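PDB 3R2T: superantigen-like protein SSL8 from Staphylococcus aureus, which is of unknown function but, as a secreted member of the staphylococcal superantigen-like toxin family, probably acts on components of the host's immune defence. Local coordinates for residues L90-L104 with L129-K141. Numbering follows the deposited sequence.
Sequences LLFNQQNQKFQVFLL and LDGRIFSVSGVTK
Phe99 to Phe102 pair in parallel with Ile133 to Val136, the strand axes 4.5 Å apart and inclined at 26°. Five backbone hydrogen bonds run up the ladder, from Ile133 N to Lys98 O at one end to Ser137 N to Phe102 O at the other; the shortest joins Phe102 N to Ser135 O at 2.7 Å. Arg132 reaches over the turn end of the hairpin formed by strands 87-92 and 99-102. Its chain, bent at chi3 (-63°), delivers NH1 to Phe99 O at 2.9 Å, in the guanidinium plane but above that of the carbonyl. Phe92 N meets the same oxygen from the opposite face, so two donors grip it. Lys98 CB lies 3.6 Å over the guanidinium centre, Leu91 CG over the opposite face, and Asn93 OD1 adds a weak bond to NH1. Further along, the Gln100 amide stacks on the Phe134 ring, with planes 25° apart, while Phe102 CE2 lies 3.3 Å from Phe134 CD2, the two rings meeting obliquely. Phe99 and Ile133 pack side by side on the other face of the sheet. This is the parallel strand pairing expected where an OB-fold barrel closes; Phe99 packs on Ala122 of strand 118-122 and pairs edge-to-face with Tyr72, and Phe148 of the second subunit meets Phe102 edge-to-face.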
loop_
_atom_site.group_PDB
_atom_site.type_symbol
_atom_site.label_atom_id
_atom_site.label_comp_id
_atom_site.label_asym_id
_atom_site.label_seq_id
_atom_site.Cartn_x
_atom_site.Cartn_y
_atom_site.Cartn_z
ATOM N N LEU A 90 -8.309 -8.034 3.761
ATOM C CA LEU A 90 -8.859 -8.886 4.797
ATOM C C LEU A 90 -8.226 -8.461 6.108
ATOM O O LEU A 90 -7.004 -8.353 6.206
ATOM C CB LEU A 90 -8.492 -10.341 4.576
ATOM C CG LEU A 90 -9.037 -11.110 3.385
ATOM C CD1 LEU A 90 -8.328 -12.458 3.290
ATOM C CD2 LEU A 90 -10.528 -11.290 3.508
ATOM N N LEU A 91 -9.054 -8.212 7.111
ATOM C CA LEU A 91 -8.578 -7.849 8.435
ATOM C C LEU A 91 -8.888 -8.969 9.417
ATOM O O LEU A 91 -9.855 -9.702 9.248
ATOM C CB LEU A 91 -9.250 -6.567 8.945
ATOM C CG LEU A 91 -8.897 -5.204 8.343
ATOM C CD1 LEU A 91 -9.077 -5.175 6.845
ATOM C CD2 LEU A 91 -9.746 -4.112 9.009
ATOM N N PHE A 92 -8.042 -9.119 10.427
ATOM C CA PHE A 92 -8.303 -10.082 11.491
ATOM C C PHE A 92 -7.306 -9.894 12.605
ATOM O O PHE A 92 -6.308 -9.176 12.442
ATOM C CB PHE A 92 -8.374 -11.531 11.003
ATOM C CG PHE A 92 -7.188 -11.967 10.234
ATOM C CD1 PHE A 92 -6.087 -12.494 10.882
ATOM C CD2 PHE A 92 -7.176 -11.871 8.853
ATOM C CE1 PHE A 92 -4.991 -12.914 10.168
ATOM C CE2 PHE A 92 -6.094 -12.270 8.134
ATOM C CZ PHE A 92 -4.989 -12.796 8.790
ATOM N N ASN A 93 -7.613 -10.520 13.740
ATOM C CA ASN A 93 -6.809 -10.431 14.945
ATOM C C ASN A 93 -6.476 -11.781 15.574
ATOM O O ASN A 93 -6.950 -12.081 16.677
ATOM C CB ASN A 93 -7.551 -9.598 16.007
ATOM C CG ASN A 93 -7.769 -8.155 15.591
ATOM O OD1 ASN A 93 -7.206 -7.679 14.609
ATOM N ND2 ASN A 93 -8.588 -7.443 16.359
ATOM N N GLN A 94 -5.680 -12.602 14.899
ATOM C CA GLN A 94 -5.271 -13.870 15.496
ATOM C C GLN A 94 -4.075 -13.578 16.414
ATOM O O GLN A 94 -3.293 -12.667 16.142
ATOM C CB GLN A 94 -4.954 -14.943 14.446
ATOM C CG GLN A 94 -4.524 -16.293 15.074
ATOM C CD GLN A 94 -4.572 -17.471 14.099
ATOM O OE1 GLN A 94 -3.609 -18.234 13.976
ATOM N NE2 GLN A 94 -5.694 -17.613 13.399
ATOM N N GLN A 95 -3.945 -14.346 17.501
ATOM C CA GLN A 95 -2.873 -14.131 18.478
ATOM C C GLN A 95 -3.146 -12.734 19.055
ATOM O O GLN A 95 -4.294 -12.257 19.006
ATOM C CB GLN A 95 -1.491 -14.242 17.806
ATOM C CG GLN A 95 -1.218 -15.631 17.201
ATOM C CD GLN A 95 -0.112 -15.649 16.139
ATOM O OE1 GLN A 95 0.366 -14.598 15.686
ATOM N NE2 GLN A 95 0.266 -16.856 15.705
ATOM N N ASN A 96 -2.133 -12.072 19.604
ATOM C CA ASN A 96 -2.342 -10.722 20.115
ATOM C C ASN A 96 -1.850 -9.700 19.090
ATOM O O ASN A 96 -1.339 -8.633 19.448
ATOM C CB ASN A 96 -1.700 -10.534 21.492
ATOM C CG ASN A 96 -2.320 -11.448 22.552
ATOM O OD1 ASN A 96 -3.037 -12.404 22.223
ATOM N ND2 ASN A 96 -2.042 -11.161 23.827
ATOM N N GLN A 97 -2.024 -10.056 17.811
ATOM C CA GLN A 97 -1.651 -9.215 16.672
ATOM C C GLN A 97 -2.833 -8.956 15.745
ATOM O O GLN A 97 -3.720 -9.797 15.593
ATOM C CB GLN A 97 -0.492 -9.832 15.872
ATOM C CG GLN A 97 0.889 -9.547 16.441
ATOM C CD GLN A 97 1.264 -8.058 16.364
ATOM O OE1 GLN A 97 0.592 -7.251 15.693
ATOM N NE2 GLN A 97 2.342 -7.691 17.052
ATOM N N LYS A 98 -2.811 -7.778 15.122
ATOM C CA LYS A 98 -3.847 -7.330 14.189
ATOM C C LYS A 98 -3.257 -7.342 12.781
ATOM O O LYS A 98 -2.143 -6.870 12.582
ATOM C CB LYS A 98 -4.275 -5.895 14.533
ATOM C CG LYS A 98 -4.702 -5.660 15.987
ATOM C CD LYS A 98 -4.982 -4.170 16.222
ATOM C CE LYS A 98 -5.190 -3.806 17.700
ATOM N NZ LYS A 98 -6.378 -4.454 18.312
ATOM N N PHE A 99 -4.005 -7.860 11.811
ATOM C CA PHE A 99 -3.527 -7.941 10.436
ATOM C C PHE A 99 -4.464 -7.348 9.407
ATOM O O PHE A 99 -5.670 -7.252 9.625
ATOM C CB PHE A 99 -3.308 -9.402 10.039
ATOM C CG PHE A 99 -2.224 -10.080 10.803
ATOM C CD1 PHE A 99 -0.912 -10.002 10.376
ATOM C CD2 PHE A 99 -2.510 -10.800 11.948
ATOM C CE1 PHE A 99 0.090 -10.626 11.070
ATOM C CE2 PHE A 99 -1.504 -11.437 12.639
ATOM C CZ PHE A 99 -0.206 -11.348 12.202
ATOM N N GLN A 100 -3.869 -6.984 8.272
ATOM C CA GLN A 100 -4.583 -6.445 7.122
ATOM C C GLN A 100 -3.876 -6.945 5.874
ATOM O O GLN A 100 -2.811 -6.459 5.513
ATOM C CB GLN A 100 -4.626 -4.925 7.151
ATOM C CG GLN A 100 -5.364 -4.323 5.969
ATOM C CD GLN A 100 -5.755 -2.883 6.211
ATOM O OE1 GLN A 100 -6.211 -2.537 7.302
ATOM N NE2 GLN A 100 -5.608 -2.042 5.193
ATOM N N VAL A 101 -4.501 -7.915 5.228
ATOM C CA VAL A 101 -3.958 -8.575 4.068
ATOM C C VAL A 101 -4.525 -8.033 2.791
ATOM O O VAL A 101 -5.734 -8.137 2.523
ATOM C CB VAL A 101 -4.272 -10.075 4.119
ATOM C CG1 VAL A 101 -3.686 -10.788 2.898
ATOM C CG2 VAL A 101 -3.739 -10.661 5.432
ATOM N N PHE A 102 -3.632 -7.475 1.985
ATOM C CA PHE A 102 -4.010 -6.902 0.715
ATOM C C PHE A 102 -4.049 -8.003 -0.332
ATOM O O PHE A 102 -3.044 -8.680 -0.565
ATOM C CB PHE A 102 -3.014 -5.823 0.327
ATOM C CG PHE A 102 -3.112 -4.573 1.173
ATOM C CD1 PHE A 102 -3.637 -3.414 0.645
ATOM C CD2 PHE A 102 -2.714 -4.569 2.507
ATOM C CE1 PHE A 102 -3.731 -2.252 1.418
ATOM C CE2 PHE A 102 -2.814 -3.420 3.281
ATOM C CZ PHE A 102 -3.322 -2.260 2.734
ATOM N N LEU A 103 -5.208 -8.165 -0.964
ATOM C CA LEU A 103 -5.407 -9.180 -1.987
ATOM C C LEU A 103 -5.016 -8.585 -3.339
ATOM O O LEU A 103 -5.879 -8.174 -4.120
ATOM C CB LEU A 103 -6.870 -9.605 -1.998
ATOM C CG LEU A 103 -7.394 -10.088 -0.640
ATOM C CD1 LEU A 103 -8.902 -10.346 -0.644
ATOM C CD2 LEU A 103 -6.618 -11.310 -0.181
ATOM N N LEU A 104 -3.719 -8.578 -3.625
ATOM C CA LEU A 104 -3.190 -7.949 -4.849
ATOM C C LEU A 104 -2.934 -8.829 -6.082
ATOM O O LEU A 104 -2.530 -8.305 -7.115
ATOM C CB LEU A 104 -1.880 -7.193 -4.524
ATOM C CG LEU A 104 -1.892 -6.139 -3.403
ATOM C CD1 LEU A 104 -0.592 -5.302 -3.458
ATOM C CD2 LEU A 104 -3.100 -5.195 -3.469
ATOM N N LEU A 129 -0.000 3.006 12.684
ATOM C CA LEU A 129 0.140 3.549 14.032
ATOM C C LEU A 129 -0.541 2.735 15.144
ATOM O O LEU A 129 -0.106 2.805 16.293
ATOM C CB LEU A 129 -0.292 5.023 14.086
ATOM C CG LEU A 129 0.009 5.721 15.425
ATOM C CD1 LEU A 129 1.484 5.528 15.796
ATOM C CD2 LEU A 129 -0.366 7.212 15.412
ATOM N N ASP A 130 -1.588 1.962 14.835
ATOM C CA ASP A 130 -2.230 1.157 15.899
ATOM C C ASP A 130 -1.736 -0.292 15.974
ATOM O O ASP A 130 -2.349 -1.144 16.626
ATOM C CB ASP A 130 -3.772 1.284 15.910
ATOM C CG ASP A 130 -4.422 1.057 14.547
ATOM O OD1 ASP A 130 -5.490 1.675 14.327
ATOM O OD2 ASP A 130 -3.889 0.301 13.705
ATOM N N GLY A 131 -0.600 -0.548 15.322
ATOM C CA GLY A 131 0.041 -1.847 15.345
ATOM C C GLY A 131 -0.437 -2.866 14.333
ATOM O O GLY A 131 0.040 -3.991 14.348
ATOM N N ARG A 132 -1.365 -2.485 13.453
ATOM C CA ARG A 132 -1.876 -3.421 12.450
ATOM C C ARG A 132 -0.827 -3.623 11.341
ATOM O O ARG A 132 -0.291 -2.685 10.774
ATOM C CB ARG A 132 -3.240 -2.978 11.904
ATOM C CG ARG A 132 -3.926 -4.018 11.009
ATOM C CD ARG A 132 -5.358 -3.617 10.633
ATOM N NE ARG A 132 -6.251 -3.516 11.790
ATOM C CZ ARG A 132 -6.894 -4.542 12.359
ATOM N NH1 ARG A 132 -6.758 -5.789 11.905
ATOM N NH2 ARG A 132 -7.675 -4.324 13.401
ATOM N N ILE A 133 -0.561 -4.884 11.056
ATOM C CA ILE A 133 0.450 -5.300 10.107
ATOM C C ILE A 133 -0.094 -5.444 8.692
ATOM O O ILE A 133 -0.957 -6.283 8.437
ATOM C CB ILE A 133 1.029 -6.657 10.571
ATOM C CG1 ILE A 133 1.632 -6.501 11.983
ATOM C CG2 ILE A 133 2.056 -7.150 9.597
ATOM C CD1 ILE A 133 1.949 -7.827 12.705
ATOM N N PHE A 134 0.431 -4.631 7.782
ATOM C CA PHE A 134 0.029 -4.653 6.374
ATOM C C PHE A 134 0.848 -5.686 5.615
ATOM O O PHE A 134 2.065 -5.564 5.521
ATOM C CB PHE A 134 0.255 -3.276 5.745
ATOM C CG PHE A 134 -0.807 -2.246 6.080
ATOM C CD1 PHE A 134 -1.422 -2.207 7.321
ATOM C CD2 PHE A 134 -1.108 -1.248 5.167
ATOM C CE1 PHE A 134 -2.379 -1.232 7.620
ATOM C CE2 PHE A 134 -2.055 -0.260 5.456
ATOM C CZ PHE A 134 -2.692 -0.254 6.689
ATOM N N SER A 135 0.175 -6.675 5.049
ATOM C CA SER A 135 0.838 -7.727 4.300
ATOM C C SER A 135 0.068 -8.020 3.013
ATOM O O SER A 135 -1.126 -7.676 2.898
ATOM C CB SER A 135 0.948 -8.991 5.154
ATOM O OG SER A 135 1.704 -10.002 4.506
ATOM N N VAL A 136 0.757 -8.659 2.062
ATOM C CA VAL A 136 0.186 -8.981 0.752
ATOM C C VAL A 136 -0.114 -10.456 0.521
ATOM O O VAL A 136 0.766 -11.288 0.615
ATOM C CB VAL A 136 1.133 -8.561 -0.382
ATOM C CG1 VAL A 136 0.552 -8.952 -1.731
ATOM C CG2 VAL A 136 1.421 -7.055 -0.317
ATOM N N SER A 137 -1.371 -10.760 0.215
ATOM C CA SER A 137 -1.805 -12.117 -0.116
ATOM C C SER A 137 -1.305 -13.191 0.869
ATOM O O SER A 137 -1.433 -13.014 2.087
ATOM C CB SER A 137 -1.406 -12.404 -1.550
ATOM O OG SER A 137 -1.953 -11.411 -2.401
ATOM N N GLY A 138 -0.744 -14.291 0.365
ATOM C CA GLY A 138 -0.269 -15.375 1.235
ATOM C C GLY A 138 -1.403 -16.154 1.874
ATOM O O GLY A 138 -1.234 -16.732 2.938
ATOM N N VAL A 139 -2.560 -16.180 1.216
ATOM C CA VAL A 139 -3.735 -16.859 1.738
ATOM C C VAL A 139 -3.943 -18.186 1.043
ATOM O O VAL A 139 -3.831 -18.255 -0.160
ATOM C CB VAL A 139 -5.013 -16.010 1.516
ATOM C CG1 VAL A 139 -6.218 -16.709 2.144
ATOM C CG2 VAL A 139 -4.869 -14.571 2.117
ATOM N N THR A 140 -4.273 -19.222 1.818
ATOM C CA THR A 140 -4.533 -20.585 1.321
ATOM C C THR A 140 -5.598 -21.285 2.177
ATOM O O THR A 140 -6.021 -20.755 3.216
ATOM C CB THR A 140 -3.276 -21.462 1.501
ATOM O OG1 THR A 140 -2.848 -21.376 2.868
ATOM C CG2 THR A 140 -2.131 -21.006 0.624
ATOM N N LYS A 141 -6.032 -22.467 1.733
ATOM C CA LYS A 141 -6.978 -23.276 2.494
ATOM C C LYS A 141 -6.168 -24.062 3.502
ATOM O O LYS A 141 -5.034 -24.448 3.223
ATOM C CB LYS A 141 -7.736 -24.281 1.621
ATOM C CG LYS A 141 -8.760 -23.712 0.654
ATOM C CD LYS A 141 -9.563 -24.865 0.044
ATOM C CE LYS A 141 -10.766 -24.395 -0.771
ATOM N NZ LYS A 141 -11.636 -25.570 -1.124
#